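Local coordinates for protein predicted DNA-binding transcriptional regulator (Aliivibrio fischeri ES114, PDB 7DWO) that probably binds promoter DNA as a LysR-type transcriptional regulator, through a winged helix-turn-helix domain joined by a long linker helix to a substrate-binding domain, at residues K16-S21 / P56-P61. The protein carries 1 engineered substitution. Residues are numbered along the deposited sequence; the frame is centred on the assembly and turned at random.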
ATOM      1  N   LYS A  16     -23.449   9.428 -12.471  1.00 69.02           N
ATOM      2  CA  LYS A  16     -23.869  10.412 -11.481  1.00 66.33           C
ATOM      3  C   LYS A  16     -25.376  10.650 -11.535  1.00 68.84           C
ATOM      4  O   LYS A  16     -26.079  10.482 -10.534  1.00 70.07           O
ATOM      5  CB  LYS A  16     -23.110  11.724 -11.690  1.00 71.16           C
ATOM      6  CG  LYS A  16     -23.210  12.691 -10.522  1.00 77.05           C
ATOM      7  CD  LYS A  16     -22.363  13.931 -10.758  1.00 84.83           C
ATOM      8  CE  LYS A  16     -20.945  13.561 -11.168  1.00 91.03           C
ATOM      9  NZ  LYS A  16     -20.282  12.666 -10.176  1.00 93.69           N
ATOM     10  N   VAL A  17     -25.893  11.035 -12.705  1.00 74.97           N
ATOM     11  CA  VAL A  17     -27.291  11.451 -12.790  1.00 72.21           C
ATOM     12  C   VAL A  17     -28.253  10.280 -12.946  1.00 76.87           C
ATOM     13  O   VAL A  17     -29.460  10.457 -12.741  1.00 84.58           O
ATOM     14  CB  VAL A  17     -27.501  12.442 -13.945  1.00 67.38           C
ATOM     15  CG1 VAL A  17     -26.599  13.650 -13.770  1.00 70.89           C
ATOM     16  CG2 VAL A  17     -27.247  11.765 -15.280  1.00 63.89           C
ATOM     17  N   LYS A  18     -27.757   9.094 -13.311  1.00 76.87           N
ATOM     18  CA  LYS A  18     -28.586   7.895 -13.453  1.00 74.00           C
ATOM     19  C   LYS A  18     -29.692   8.098 -14.488  1.00 72.94           C
ATOM     20  O   LYS A  18     -30.800   7.577 -14.347  1.00 72.29           O
ATOM     21  CB  LYS A  18     -29.186   7.471 -12.109  1.00 75.33           C
ATOM     22  CG  LYS A  18     -28.216   7.471 -10.938  1.00 73.82           C
ATOM     23  CD  LYS A  18     -27.322   6.249 -10.946  1.00 76.67           C
ATOM     24  CE  LYS A  18     -26.942   5.854  -9.532  1.00 83.15           C
ATOM     25  NZ  LYS A  18     -28.153   5.599  -8.703  1.00 87.53           N
ATOM     26  N   ASN A  19     -29.394   8.862 -15.537  1.00 74.65           N
ATOM     27  CA  ASN A  19     -30.393   9.170 -16.553  1.00 78.55           C
ATOM     28  C   ASN A  19     -29.688   9.542 -17.847  1.00 76.18           C
ATOM     29  O   ASN A  19     -28.814  10.415 -17.846  1.00 69.42           O
ATOM     30  CB  ASN A  19     -31.308  10.311 -16.093  1.00 84.37           C
ATOM     31  CG  ASN A  19     -32.470  10.543 -17.037  1.00 84.98           C
ATOM     32  OD1 ASN A  19     -32.311  11.144 -18.098  1.00 88.72           O
ATOM     33  ND2 ASN A  19     -33.649  10.069 -16.651  1.00 84.27           N
ATOM     34  N   PHE A  20     -30.075   8.890 -18.945  1.00 79.44           N
ATOM     35  CA  PHE A  20     -29.430   9.152 -20.228  1.00 70.22           C
ATOM     36  C   PHE A  20     -29.756  10.549 -20.744  1.00 75.74           C
ATOM     37  O   PHE A  20     -28.889  11.218 -21.317  1.00 83.87           O
ATOM     38  CB  PHE A  20     -29.838   8.092 -21.251  1.00 61.58           C
ATOM     39  CG  PHE A  20     -28.987   6.854 -21.212  1.00 65.93           C
ATOM     40  CD1 PHE A  20     -27.864   6.747 -22.017  1.00 69.08           C
ATOM     41  CD2 PHE A  20     -29.304   5.800 -20.371  1.00 63.21           C
ATOM     42  CE1 PHE A  20     -27.074   5.611 -21.984  1.00 69.06           C
ATOM     43  CE2 PHE A  20     -28.519   4.663 -20.334  1.00 54.83           C
ATOM     44  CZ  PHE A  20     -27.402   4.568 -21.141  1.00 54.44           C
ATOM     45  N   SER A  21     -30.993  11.011 -20.547  1.00 71.66           N
ATOM     46  CA  SER A  21     -31.375  12.329 -21.045  1.00 75.02           C
ATOM     47  C   SER A  21     -30.653  13.438 -20.286  1.00 80.09           C
ATOM     48  O   SER A  21     -30.095  14.361 -20.894  1.00 78.39           O
ATOM     49  CB  SER A  21     -32.892  12.504 -20.947  1.00 77.41           C
ATOM     50  OG  SER A  21     -33.295  13.765 -21.453  1.00 92.81           O
ATOM     51  N   PRO A  56     -33.989   4.027 -11.943  1.00 69.01           N
ATOM     52  CA  PRO A  56     -32.973   4.709 -12.752  1.00 67.44           C
ATOM     53  C   PRO A  56     -31.849   3.786 -13.210  1.00 73.14           C
ATOM     54  O   PRO A  56     -31.727   2.664 -12.715  1.00 80.63           O
ATOM     55  CB  PRO A  56     -32.434   5.776 -11.799  1.00 65.94           C
ATOM     56  CG  PRO A  56     -32.589   5.163 -10.453  1.00 68.21           C
ATOM     57  CD  PRO A  56     -33.870   4.372 -10.515  1.00 71.03           C
ATOM     58  N   ILE A  57     -31.036   4.264 -14.148  1.00 72.09           N
ATOM     59  CA  ILE A  57     -29.959   3.450 -14.701  1.00 71.70           C
ATOM     60  C   ILE A  57     -28.879   3.269 -13.647  1.00 68.35           C
ATOM     61  O   ILE A  57     -28.245   4.240 -13.212  1.00 72.26           O
ATOM     62  CB  ILE A  57     -29.391   4.080 -15.980  1.00 67.64           C
ATOM     63  CG1 ILE A  57     -30.375   3.925 -17.145  1.00 54.07           C
ATOM     64  CG2 ILE A  57     -28.049   3.454 -16.333  1.00 64.41           C
ATOM     65  CD1 ILE A  57     -31.426   5.012 -17.221  1.00 71.50           C
ATOM     66  N   GLU A  58     -28.665   2.026 -13.224  1.00 67.64           N
ATOM     67  CA  GLU A  58     -27.599   1.679 -12.303  1.00 62.92           C
ATOM     68  C   GLU A  58     -26.377   1.207 -13.086  1.00 58.72           C
ATOM     69  O   GLU A  58     -26.381   1.137 -14.316  1.00 67.89           O
ATOM     70  CB  GLU A  58     -28.068   0.610 -11.313  1.00 61.99           C
ATOM     71  CG  GLU A  58     -29.241   1.028 -10.444  1.00 65.84           C
ATOM     72  CD  GLU A  58     -28.895   2.162  -9.500  1.00 73.04           C
ATOM     73  OE1 GLU A  58     -27.706   2.299  -9.141  1.00 73.11           O
ATOM     74  OE2 GLU A  58     -29.813   2.919  -9.121  1.00 80.29           O
ATOM     75  N   LEU A  59     -25.320   0.875 -12.360  1.00 55.90           N
ATOM     76  CA  LEU A  59     -24.091   0.377 -12.957  1.00 59.83           C
ATOM     77  C   LEU A  59     -24.021  -1.143 -12.864  1.00 55.37           C
ATOM     78  O   LEU A  59     -24.628  -1.771 -11.992  1.00 58.44           O
ATOM     79  CB  LEU A  59     -22.867   0.997 -12.278  1.00 62.63           C
ATOM     80  CG  LEU A  59     -22.681   2.502 -12.459  1.00 62.78           C
ATOM     81  CD1 LEU A  59     -21.393   2.968 -11.801  1.00 60.90           C
ATOM     82  CD2 LEU A  59     -22.693   2.861 -13.934  1.00 70.01           C
ATOM     83  N   THR A  60     -23.271  -1.730 -13.787  1.00 48.35           N
ATOM     84  CA  THR A  60     -22.982  -3.153 -13.752  1.00 52.35           C
ATOM     85  C   THR A  60     -21.828  -3.407 -12.793  1.00 55.73           C
ATOM     86  O   THR A  60     -21.167  -2.470 -12.339  1.00 59.85           O
ATOM     87  CB  THR A  60     -22.653  -3.648 -15.159  1.00 51.92           C
ATOM     88  OG1 THR A  60     -21.430  -3.047 -15.604  1.00 52.80           O
ATOM     89  CG2 THR A  60     -23.774  -3.286 -16.122  1.00 48.30           C
ATOM     90  N   PRO A  61     -21.574  -4.671 -12.432  1.00 55.41           N
ATOM     91  CA  PRO A  61     -20.374  -4.953 -11.627  1.00 47.17           C
ATOM     92  C   PRO A  61     -19.094  -4.443 -12.265  1.00 47.31           C
ATOM     93  O   PRO A  61     -18.229  -3.905 -11.564  1.00 55.42           O
ATOM     94  CB  PRO A  61     -20.396  -6.482 -11.507  1.00 47.59           C
ATOM     95  CG  PRO A  61     -21.847  -6.819 -11.552  1.00 55.02           C
ATOM     96  CD  PRO A  61     -22.458  -5.848 -12.528  1.00 47.41           C
TER
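In the winged helix-turn-helix domain of this LysR-type regulator, the bend at Lys18 between helices 5-17 and 20-26 meets the arm of the wing that starts at Pro56. Lys18 leaves helix 5-17 with positive phi, and its carbonyl O accepts a weak hydrogen bond from Ile57 N (3.3 Å). Pro56 CB lies against Lys18 CB at 3.7 Å. From there the lysine passes the oxygen end of the Ile57 carbonyl. Bends along the chain, with chi2 at -78°, bring the ammonium to the carboxylate of Glu58. In the salt bridge there, Lys18 NZ approaches Glu58 OE2 from the syn side at 3.2 Å, 29° out of the carboxylate plane; its bond to Glu58 OE1 is weak. The short, weakly bonded strand 58-59 pairs antiparallel with strand 50-51 in the wing, and Glu58 and Thr60 are joined by backbone bonds to Asp51 and Leu49. Buried Ile57 lies across Phe20 at about a right angle: Ile57 CG1 meets the ring at its edge, near the ring plane, 3.8 Å from Phe20 CE2. Phe20 also touches Leu14 and, like Ile57, Val50, so helix 5-17, helix 20-26 and the wing share this apolar patch. Asn19 N-caps helix 20-26, its OD1 accepting from Gln22 N and, weakly, from Ser21 N.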